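Local atomic coordinates of phytase (Citrobacter braakii, PDB entry 3ZHC), a protein that belongs to branch 2 of the histidine phosphatase superfamily, whose members join an alpha/beta domain to a smaller, mainly helical one. Residues T70-E75 against R382-L387; F157-V162 against C221-V226; C163-E168 against Q279-V284; K262-L267 against G343-T348. The protein carries 2 engineered substitutions. One frame throughout, in Å; residues are numbered along the deposited sequence. Where two conformers were deposited one is given.

Interaction 1. Residues T70-E75 against R382-L387; sequences TPRGGE and RDIQPL
R72 reaches from the first turn of helix 71-90 to the loop that follows helix 378-382, where I384 and the carbonyl of R382 receive it. Each helix end is marked by a classic motif: T70 is the N-cap of helix 71-90, its OG1 accepting from G73 N at 3.0 Å, and I384, with positive phi, closes a Schellman motif. In this histidine phosphatase fold the contact lies at the surface.

The R72 side chain leaves with CG anti to the backbone N (chi1 173°) and bends at chi2, which carries the guanidinium outward from the helix. NH2 then meets R382 O at 2.5 Å, nearly in the guanidinium plane. The oxygen, however, is met from well above its own carbonyl plane rather than on a lone pair, and the bond is clearly bent; its short length should be taken with caution. NH2 also gives a weak bond to M381 O, and NE one to A247 O. A water doubles the link, accepting from R72 NH1 and donating to R382 O at 3.0 Å.

Against one face of the guanidinium lies I384, its terminal CD1 3.5 Å from R72 CZ and offset toward the rim. The isoleucine thus lays an apolar branch against a face of a group whose edge is used by R382 O. Its other branch serves E75, whose extended chain runs at about a right angle to the I384 side chain and makes only van der Waals contact with it: E75 OE2 stands 3.6 Å from I384 CG2.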
# COMPACT_ATOMS: atom_id res chain seq x y z
N THR B 70 -6.05 -22.80 -18.70
CA THR B 70 -7.35 -22.96 -19.35
C THR B 70 -7.32 -22.24 -20.70
O THR B 70 -6.55 -21.31 -20.87
CB THR B 70 -8.47 -22.36 -18.52
OG1 THR B 70 -8.31 -20.92 -18.43
CG2 THR B 70 -8.51 -22.97 -17.12
N PRO B 71 -8.18 -22.67 -21.67
CA PRO B 71 -8.27 -21.96 -22.97
C PRO B 71 -8.50 -20.44 -22.82
O PRO B 71 -7.97 -19.66 -23.60
CB PRO B 71 -9.46 -22.64 -23.64
CG PRO B 71 -9.38 -24.03 -23.14
CD PRO B 71 -9.03 -23.88 -21.69
N ARG B 72 -9.27 -20.06 -21.82
CA ARG B 72 -9.47 -18.66 -21.50
C ARG B 72 -8.17 -17.98 -21.01
O ARG B 72 -7.92 -16.81 -21.34
CB ARG B 72 -10.56 -18.53 -20.47
CG ARG B 72 -10.71 -17.15 -19.97
CD ARG B 72 -12.07 -16.85 -19.68
NE ARG B 72 -12.20 -15.59 -18.96
CZ ARG B 72 -13.32 -14.89 -18.88
NH1 ARG B 72 -14.46 -15.31 -19.48
NH2 ARG B 72 -13.33 -13.74 -18.19
N GLY B 73 -7.36 -18.71 -20.23
CA GLY B 73 -6.04 -18.24 -19.79
C GLY B 73 -5.15 -17.97 -20.99
O GLY B 73 -4.47 -16.95 -21.05
N GLY B 74 -5.16 -18.91 -21.95
CA GLY B 74 -4.46 -18.75 -23.21
C GLY B 74 -4.93 -17.52 -23.98
O GLY B 74 -4.12 -16.73 -24.41
N GLU B 75 -6.25 -17.37 -24.11
CA GLU B 75 -6.87 -16.22 -24.82
C GLU B 75 -6.44 -14.86 -24.23
O GLU B 75 -6.16 -13.92 -24.96
CB GLU B 75 -8.41 -16.34 -24.82
CG GLU B 75 -9.13 -15.37 -25.77
CD GLU B 75 -10.68 -15.54 -25.77
OE1 GLU B 75 -11.19 -16.65 -25.39
OE2 GLU B 75 -11.38 -14.57 -26.16
N ARG B 382 -11.61 -10.59 -16.43
CA ARG B 382 -13.04 -10.91 -16.30
C ARG B 382 -13.82 -10.68 -17.59
O ARG B 382 -14.58 -11.54 -18.00
CB ARG B 382 -13.67 -10.05 -15.17
CG ARG B 382 -15.14 -10.35 -14.80
CD ARG B 382 -15.29 -11.72 -14.28
NE ARG B 382 -16.59 -11.99 -13.64
CZ ARG B 382 -16.88 -13.11 -12.98
NH1 ARG B 382 -15.97 -14.10 -12.85
NH2 ARG B 382 -18.09 -13.27 -12.43
N ASP B 383 -13.61 -9.52 -18.21
CA ASP B 383 -14.29 -9.15 -19.47
C ASP B 383 -13.60 -9.62 -20.75
O ASP B 383 -14.19 -9.54 -21.82
CB ASP B 383 -14.41 -7.62 -19.56
CG ASP B 383 -15.18 -7.00 -18.41
OD1 ASP B 383 -16.07 -7.65 -17.83
OD2 ASP B 383 -14.89 -5.84 -18.09
N ILE B 384 -12.34 -10.12 -20.63
CA ILE B 384 -11.47 -10.46 -21.79
C ILE B 384 -11.44 -9.23 -22.72
O ILE B 384 -11.78 -9.30 -23.91
CB ILE B 384 -11.88 -11.76 -22.54
CG1 ILE B 384 -12.07 -12.92 -21.57
CG2 ILE B 384 -10.81 -12.13 -23.59
CD1 ILE B 384 -12.49 -14.22 -22.25
N GLN B 385 -11.03 -8.11 -22.13
CA GLN B 385 -10.94 -6.83 -22.80
C GLN B 385 -9.96 -6.92 -23.97
O GLN B 385 -8.80 -7.27 -23.76
CB GLN B 385 -10.50 -5.74 -21.80
CG GLN B 385 -10.20 -4.33 -22.41
CD GLN B 385 -11.38 -3.74 -23.13
OE1 GLN B 385 -12.49 -3.69 -22.58
NE2 GLN B 385 -11.16 -3.29 -24.36
N PRO B 386 -10.44 -6.61 -25.23
CA PRO B 386 -9.48 -6.60 -26.36
C PRO B 386 -8.42 -5.51 -26.16
O PRO B 386 -8.77 -4.36 -25.90
CB PRO B 386 -10.37 -6.31 -27.58
CG PRO B 386 -11.65 -5.74 -27.03
CD PRO B 386 -11.82 -6.33 -25.68
N LEU B 387 -7.14 -5.89 -26.26
CA LEU B 387 -6.02 -4.95 -26.03
C LEU B 387 -5.43 -4.41 -27.34
O LEU B 387 -5.32 -5.14 -28.33
CB LEU B 387 -4.91 -5.60 -25.19
CG LEU B 387 -5.28 -6.09 -23.78
CD1 LEU B 387 -4.07 -6.77 -23.13
CD2 LEU B 387 -5.79 -4.96 -22.92
O HOH W 1 -16.60 -12.89 -19.80

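Interaction 2. Residues F157-V162 against C221-V226; sequences FNTLQV and CTPDNV. Unlike the reference sequence in segment 157-162: Q161 (reference Lys). Engineered in segment 221-226: C221 (natural residue Val).
C221 faces the first turn of helix 159-169, its CB 3.9 Å from T159 O, and belongs to the first strand of a beta hairpin formed by strands 220-222 and 225-227. The cysteine is engineered, and its SG is disulfide-bonded to C163, also engineered, on the same helix, so hairpin and helix are joined covalently as well as by packing.

T222 comes next. Its N is bonded to N225 O, and its carbonyl oxygen sits at the edge of the F157 ring, 3.6 Å from CD2 and near the ring plane. T159 presses CG2 on the peptide that follows, 3.4 Å from both T222 C and P223 N; its chi1 of 62° keeps OG1 between backbone N and carbonyl carbon and turns the methyl onto this peptide.

P223 and D224 form the two-residue turn, with backbone angles close to type I. P223 O accepts from F157 N at 2.8 Å; the bond is nearly straight (168°) and arrives in the carbonyl plane on a lone pair, tying the turn to the residue just ahead of the N-cap, N158. N225 offers its backbone N at the edge of the same phenyl ring. V226, modelled in two conformers, turns inward beside V284 of helix 282-301; in one of them its CG2 lies 3.9 Å from F157 CE2 and 3.6 Å from V162 CG1.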
# COMPACT_ATOMS: atom_id res chain seq x y z
N PHE B 157 20.23 -24.05 -0.16
CA PHE B 157 20.08 -23.00 0.82
C PHE B 157 20.85 -23.33 2.09
O PHE B 157 20.91 -24.48 2.47
CB PHE B 157 18.62 -22.87 1.31
CG PHE B 157 17.62 -22.46 0.26
CD1 PHE B 157 17.82 -21.32 -0.52
CD2 PHE B 157 16.43 -23.19 0.08
CE1 PHE B 157 16.87 -20.93 -1.49
CE2 PHE B 157 15.48 -22.80 -0.88
CZ PHE B 157 15.70 -21.67 -1.66
N ASN B 158 21.46 -22.31 2.72
CA ASN B 158 21.96 -22.47 4.09
C ASN B 158 20.69 -22.36 4.90
O ASN B 158 20.18 -21.24 5.15
CB ASN B 158 23.01 -21.44 4.50
CG ASN B 158 23.60 -21.72 5.92
OD1 ASN B 158 22.88 -21.75 6.93
ND2 ASN B 158 24.92 -21.92 5.98
N THR B 159 20.16 -23.51 5.32
CA THR B 159 18.84 -23.62 5.99
C THR B 159 18.59 -22.68 7.18
O THR B 159 17.54 -22.00 7.21
CB THR B 159 18.53 -25.08 6.43
OG1 THR B 159 19.52 -25.51 7.38
CG2 THR B 159 18.53 -26.00 5.25
N LEU B 160 19.52 -22.64 8.14
CA LEU B 160 19.35 -21.73 9.32
C LEU B 160 19.40 -20.26 8.91
O LEU B 160 18.58 -19.47 9.35
CB LEU B 160 20.38 -22.03 10.44
CG LEU B 160 19.99 -23.15 11.42
CD1 LEU B 160 21.19 -23.60 12.28
CD2 LEU B 160 18.80 -22.72 12.32
N GLN B 161 20.37 -19.91 8.06
CA GLN B 161 20.50 -18.52 7.54
C GLN B 161 19.22 -18.07 6.81
O GLN B 161 18.69 -16.98 7.06
CB GLN B 161 21.73 -18.43 6.63
CG GLN B 161 21.99 -17.07 5.97
CD GLN B 161 23.36 -17.03 5.29
OE1 GLN B 161 24.41 -17.04 5.96
NE2 GLN B 161 23.37 -16.98 3.97
N VAL B 162 18.72 -18.93 5.92
CA VAL B 162 17.50 -18.65 5.13
C VAL B 162 16.23 -18.55 6.01
O VAL B 162 15.48 -17.57 5.87
CB VAL B 162 17.33 -19.69 3.98
CG1 VAL B 162 16.00 -19.60 3.33
CG2 VAL B 162 18.46 -19.49 2.94
N CYS B 221 12.27 -24.93 6.61
CA CYS B 221 13.32 -24.72 5.61
C CYS B 221 14.17 -25.96 5.52
O CYS B 221 14.62 -26.48 6.53
CB CYS B 221 14.18 -23.52 5.98
SG CYS B 221 13.22 -22.02 6.27
N THR B 222 14.37 -26.43 4.29
CA THR B 222 15.23 -27.55 3.97
C THR B 222 16.26 -27.03 2.94
O THR B 222 16.13 -25.89 2.46
CB THR B 222 14.41 -28.73 3.45
OG1 THR B 222 13.70 -28.34 2.27
CG2 THR B 222 13.40 -29.21 4.50
N PRO B 223 17.31 -27.83 2.61
CA PRO B 223 18.32 -27.36 1.63
C PRO B 223 17.80 -26.99 0.25
O PRO B 223 18.41 -26.16 -0.40
CB PRO B 223 19.30 -28.55 1.53
CG PRO B 223 19.20 -29.21 2.88
CD PRO B 223 17.73 -29.11 3.23
N ASP B 224 16.69 -27.60 -0.18
CA ASP B 224 16.10 -27.30 -1.52
C ASP B 224 14.74 -26.59 -1.47
O ASP B 224 14.17 -26.35 -2.50
CB ASP B 224 16.04 -28.60 -2.40
CG ASP B 224 15.39 -29.76 -1.71
OD1 ASP B 224 14.30 -29.59 -1.12
OD2 ASP B 224 15.99 -30.88 -1.74
N ASN B 225 14.23 -26.25 -0.28
CA ASN B 225 12.89 -25.68 -0.20
C ASN B 225 12.59 -24.91 1.06
O ASN B 225 13.15 -25.21 2.12
CB ASN B 225 11.86 -26.84 -0.35
CG ASN B 225 10.46 -26.37 -0.69
OD1 ASN B 225 10.23 -25.22 -1.12
ND2 ASN B 225 9.50 -27.27 -0.49
N VAL B 226 11.70 -23.92 0.91
CA VAL B 226 11.23 -23.10 2.02
C VAL B 226 9.70 -23.06 1.97
O VAL B 226 9.11 -22.96 0.89
CB VAL B 226 11.83 -21.68 1.95
CG1 VAL B 226 11.21 -20.79 2.97
CG2 VAL B 226 13.35 -21.73 2.15

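Interaction 3. Residues C163-E168 against Q279-V284; sequences CNAILE and QRTPEV. Engineered in segment 163-168: C163 (natural residue Lys).
The carboxylate of E283 is the flat group of this contact, and A165 lies over one of its faces: the methyl CB stands 3.4 Å from E283 OE1 and 3.5 Å from E283 CD, with E283 OE2 a little farther off at 3.9 Å. A bend at chi2 (78°) folds the glutamate chain back, bringing CB, CG and the carboxylate all within van der Waals range of that single methyl.

Behind this pair the contact is buried, where helix 159-169 packs against the break between helices 260-280 and 282-301. T281 occupies the N-cap position of the second of these helices, but its side chain makes no capping bond; OG1 is instead bonded to L277 O, back in the preceding helix. Its chi1 of -61° sets OG1 beside the backbone N and turns the methyl CG2 anti to it, toward helix 159-169, where T281 CG2 touches I166 CG1 at 3.7 Å, the two side chains crossing at about a right angle. T281 CG2 also approaches the backbone of A165, 4.0 Å from A165 C. Farther along, I166 CD1 makes a looser contact with V284 CG2 at 4.1 Å, and V226 of the hairpin strand 225-227 packs on both residues.

No hydrogen bond or salt bridge crosses between 163-168 and 279-284. Cohesion therefore rests on methyl and methylene surfaces, with the threonine hydroxyl bonded mainly to L277 O and only weakly to R169 of the opposing helix, and the acidic group presenting a face, not a bonding edge, to the helix.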
# COMPACT_ATOMS: atom_id res chain seq x y z
N CYS B 163 16.00 -19.53 6.90
CA CYS B 163 14.80 -19.50 7.82
C CYS B 163 14.82 -18.29 8.70
O CYS B 163 13.84 -17.57 8.78
CB CYS B 163 14.65 -20.79 8.71
SG CYS B 163 13.21 -21.90 8.28
N ASN B 164 15.97 -18.05 9.35
CA ASN B 164 16.13 -16.88 10.21
C ASN B 164 15.96 -15.55 9.47
O ASN B 164 15.38 -14.63 10.00
CB ASN B 164 17.47 -16.93 10.93
CG ASN B 164 17.52 -17.99 12.03
OD1 ASN B 164 16.65 -18.06 12.88
ND2 ASN B 164 18.55 -18.81 12.00
N ALA B 165 16.47 -15.48 8.23
CA ALA B 165 16.32 -14.28 7.38
C ALA B 165 14.84 -13.99 7.07
O ALA B 165 14.39 -12.85 7.16
CB ALA B 165 17.13 -14.43 6.10
N ILE B 166 14.10 -15.04 6.71
CA ILE B 166 12.65 -14.92 6.47
C ILE B 166 11.95 -14.58 7.79
O ILE B 166 11.06 -13.74 7.81
CB ILE B 166 12.04 -16.21 5.89
CG1 ILE B 166 12.67 -16.57 4.55
CG2 ILE B 166 10.48 -16.05 5.71
CD1 ILE B 166 12.51 -18.03 4.21
N LEU B 167 12.38 -15.23 8.88
CA LEU B 167 11.79 -14.99 10.22
C LEU B 167 11.90 -13.51 10.63
O LEU B 167 10.92 -12.92 11.08
CB LEU B 167 12.46 -15.87 11.31
CG LEU B 167 11.58 -16.48 12.42
CD1 LEU B 167 12.42 -16.71 13.70
CD2 LEU B 167 10.35 -15.65 12.74
N GLU B 168 13.11 -12.92 10.44
CA GLU B 168 13.35 -11.49 10.80
C GLU B 168 12.61 -10.52 9.88
O GLU B 168 12.28 -9.40 10.30
CB GLU B 168 14.86 -11.16 10.86
CG GLU B 168 15.63 -11.91 12.02
CD GLU B 168 15.01 -11.69 13.42
OE1 GLU B 168 14.69 -10.53 13.75
OE2 GLU B 168 14.83 -12.69 14.17
N GLN B 279 9.50 -16.05 -1.31
CA GLN B 279 10.14 -15.86 -2.64
C GLN B 279 10.91 -14.55 -2.86
O GLN B 279 11.80 -14.52 -3.72
CB GLN B 279 9.08 -16.00 -3.74
CG GLN B 279 8.29 -17.36 -3.70
CD GLN B 279 9.14 -18.58 -4.07
OE1 GLN B 279 10.30 -18.46 -4.51
NE2 GLN B 279 8.56 -19.78 -3.89
N ARG B 280 10.58 -13.48 -2.11
CA ARG B 280 11.30 -12.19 -2.27
C ARG B 280 12.43 -11.96 -1.23
O ARG B 280 13.31 -11.11 -1.46
CB ARG B 280 10.34 -11.01 -2.25
CG ARG B 280 9.15 -11.10 -3.24
CD ARG B 280 8.62 -9.70 -3.69
NE ARG B 280 8.77 -8.72 -2.62
CZ ARG B 280 9.62 -7.67 -2.60
NH1 ARG B 280 10.45 -7.37 -3.63
NH2 ARG B 280 9.63 -6.90 -1.52
N THR B 281 12.42 -12.69 -0.11
CA THR B 281 13.48 -12.62 0.89
C THR B 281 14.81 -12.88 0.18
O THR B 281 15.01 -13.97 -0.33
CB THR B 281 13.25 -13.64 2.02
OG1 THR B 281 12.01 -13.35 2.66
CG2 THR B 281 14.41 -13.61 3.08
N PRO B 282 15.72 -11.85 0.14
CA PRO B 282 16.99 -11.93 -0.65
C PRO B 282 17.75 -13.23 -0.55
O PRO B 282 18.23 -13.72 -1.54
CB PRO B 282 17.82 -10.78 -0.08
CG PRO B 282 16.81 -9.76 0.26
CD PRO B 282 15.62 -10.53 0.82
N GLU B 283 17.84 -13.80 0.66
CA GLU B 283 18.58 -15.05 0.89
C GLU B 283 18.00 -16.23 0.08
O GLU B 283 18.74 -17.15 -0.25
CB GLU B 283 18.66 -15.41 2.38
CG GLU B 283 19.66 -14.55 3.19
CD GLU B 283 19.16 -13.16 3.56
OE1 GLU B 283 18.01 -12.78 3.24
OE2 GLU B 283 19.93 -12.44 4.20
N VAL B 284 16.69 -16.18 -0.22
CA VAL B 284 16.02 -17.14 -1.12
C VAL B 284 16.05 -16.64 -2.59
O VAL B 284 16.48 -17.38 -3.47
CB VAL B 284 14.57 -17.43 -0.66
CG1 VAL B 284 13.78 -18.21 -1.75
CG2 VAL B 284 14.59 -18.20 0.64

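Interaction 4. Residues K262-L267 against G343-T348; sequences KEWRDL and GQPDNT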
# COMPACT_ATOMS: atom_id res chain seq x y z
N LYS B 262 -11.48 -3.21 -2.02
CA LYS B 262 -10.96 -3.25 -0.66
C LYS B 262 -10.87 -4.68 -0.14
O LYS B 262 -9.83 -5.09 0.35
CB LYS B 262 -11.82 -2.45 0.32
CG LYS B 262 -11.03 -1.96 1.52
CD LYS B 262 -11.72 -2.18 2.84
CE LYS B 262 -11.60 -3.61 3.32
NZ LYS B 262 -11.85 -3.70 4.81
N GLU B 263 -11.97 -5.43 -0.27
CA GLU B 263 -11.99 -6.84 0.17
C GLU B 263 -11.07 -7.72 -0.73
O GLU B 263 -10.47 -8.65 -0.24
CB GLU B 263 -13.41 -7.40 0.26
CG GLU B 263 -14.21 -6.82 1.49
CD GLU B 263 -15.61 -7.45 1.65
OE1 GLU B 263 -16.02 -8.24 0.75
OE2 GLU B 263 -16.29 -7.15 2.69
N TRP B 264 -10.98 -7.39 -2.02
CA TRP B 264 -10.05 -8.09 -2.93
C TRP B 264 -8.61 -7.98 -2.48
O TRP B 264 -7.88 -8.97 -2.49
CB TRP B 264 -10.17 -7.59 -4.39
CG TRP B 264 -11.16 -8.29 -5.16
CD1 TRP B 264 -12.35 -7.81 -5.62
CD2 TRP B 264 -11.08 -9.65 -5.60
NE1 TRP B 264 -13.01 -8.78 -6.32
CE2 TRP B 264 -12.26 -9.92 -6.32
CE3 TRP B 264 -10.12 -10.68 -5.45
CZ2 TRP B 264 -12.53 -11.18 -6.90
CZ3 TRP B 264 -10.38 -11.94 -6.03
CH2 TRP B 264 -11.59 -12.18 -6.75
N ARG B 265 -8.21 -6.77 -2.07
CA ARG B 265 -6.84 -6.53 -1.62
C ARG B 265 -6.60 -7.03 -0.21
O ARG B 265 -5.48 -7.44 0.08
CB ARG B 265 -6.44 -5.05 -1.80
CG ARG B 265 -6.31 -4.68 -3.32
CD ARG B 265 -5.51 -3.43 -3.54
NE ARG B 265 -5.28 -3.14 -4.95
CZ ARG B 265 -4.23 -3.55 -5.69
NH1 ARG B 265 -3.24 -4.31 -5.17
NH2 ARG B 265 -4.18 -3.19 -6.97
N ASP B 266 -7.62 -7.02 0.67
CA ASP B 266 -7.53 -7.71 1.99
C ASP B 266 -7.17 -9.15 1.79
O ASP B 266 -6.29 -9.68 2.45
CB ASP B 266 -8.87 -7.71 2.76
CG ASP B 266 -9.17 -6.43 3.47
OD1 ASP B 266 -8.38 -5.46 3.42
OD2 ASP B 266 -10.26 -6.39 4.13
N LEU B 267 -7.88 -9.80 0.86
CA LEU B 267 -7.67 -11.22 0.55
C LEU B 267 -6.29 -11.46 -0.05
O LEU B 267 -5.50 -12.22 0.49
CB LEU B 267 -8.76 -11.74 -0.39
CG LEU B 267 -10.17 -11.81 0.23
CD1 LEU B 267 -11.23 -12.00 -0.85
CD2 LEU B 267 -10.23 -12.90 1.26
N GLY B 343 -5.77 -1.76 -10.21
CA GLY B 343 -6.83 -2.67 -10.65
C GLY B 343 -6.49 -4.17 -10.67
O GLY B 343 -7.28 -4.95 -11.19
N GLN B 344 -5.32 -4.58 -10.12
CA GLN B 344 -4.90 -6.00 -10.10
C GLN B 344 -4.37 -6.38 -8.70
O GLN B 344 -3.20 -6.13 -8.38
CB GLN B 344 -3.87 -6.28 -11.19
CG GLN B 344 -3.35 -7.74 -11.24
CD GLN B 344 -4.46 -8.79 -11.22
OE1 GLN B 344 -4.69 -9.45 -10.20
NE2 GLN B 344 -5.15 -8.94 -12.34
N PRO B 345 -5.22 -6.98 -7.85
CA PRO B 345 -4.82 -7.34 -6.46
C PRO B 345 -3.62 -8.31 -6.29
O PRO B 345 -2.94 -8.25 -5.26
CB PRO B 345 -6.09 -7.98 -5.90
CG PRO B 345 -7.20 -7.40 -6.72
CD PRO B 345 -6.65 -7.28 -8.09
N ASP B 346 -3.39 -9.18 -7.27
CA ASP B 346 -2.25 -10.11 -7.23
C ASP B 346 -1.04 -9.36 -7.78
O ASP B 346 -1.09 -8.87 -8.90
CB ASP B 346 -2.54 -11.39 -8.05
CG ASP B 346 -1.47 -12.48 -7.92
OD1 ASP B 346 -0.37 -12.25 -7.35
OD2 ASP B 346 -1.73 -13.61 -8.40
N ASN B 347 0.04 -9.28 -6.99
CA ASN B 347 1.30 -8.60 -7.42
C ASN B 347 2.03 -9.36 -8.53
O ASN B 347 2.78 -8.78 -9.28
CB ASN B 347 2.27 -8.40 -6.24
CG ASN B 347 1.78 -7.33 -5.21
OD1 ASN B 347 0.83 -6.58 -5.45
ND2 ASN B 347 2.46 -7.28 -4.08
N THR B 348 1.79 -10.68 -8.60
CA THR B 348 2.35 -11.55 -9.60
C THR B 348 1.15 -12.25 -10.29
O THR B 348 0.98 -13.48 -10.19
CB THR B 348 3.30 -12.52 -8.94
OG1 THR B 348 2.63 -13.21 -7.87
CG2 THR B 348 4.49 -11.77 -8.37
O HOH W 2 -0.99 -5.42 -7.08
O HOH W 3 -5.49 -0.24 -7.57
O HOH W 4 -3.31 -6.49 -3.23
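Three waters mediate the polar meeting of R265 with the loop 343-348. Water 2 accepts from R265 NH1 and donates to Q344 O and N347 OD1, both at 2.7 Å. Water 4 likewise accepts from NH1 and donates to P345 O. Water 3 accepts from both R265 NH2 and G343 N, the latter at 3.1 Å. One face of the guanidinium looks onto P345 CA, 3.6 Å from its plane and offset toward the rim, while G343 N and water 2 stand at the edge. Direct bonds outside the two segments run from NH2 to L341 O and from NE, in a salt bridge, to E261.

In the fold, this joins helix 260-280 to the loop between helix 325-335 and strand 353-361. P345 sits across the R265 chain, and its CG touches W264 CB at 3.8 Å. Beyond it an Asx turn shapes the loop, D346 OD1 accepting from T348 N at 2.9 Å, while OD2 of the same carboxylate forms a salt bridge with R38. On the helix, K262 NZ and D266 OD2 form a salt bridge at 3.2 Å, and K262 NZ also pairs with E120 of the second subunit.

Overall arrangement
Interactions 2 and 3 form one cluster, their centres about 9 Å apart: both use helix 159-169, the disulfide between the engineered C163 and C221 spans them, and V162 and F157 of one pack on V284 of the other. Interaction 1 lies on the opposite side of the chain's centre, about 38 Å from interaction 2 and 35 Å from interaction 3, measured between centres. Interaction 4 is separate from both regions, about 19 Å from interaction 1 and 23 Å from interaction 3, yet shares helix 260-280 with the latter. Along the chain, 1 encloses the others; 2 and 3 cross, as do 3 and 4, so sequence-distant helices and loops are interlaced within one histidine phosphatase fold.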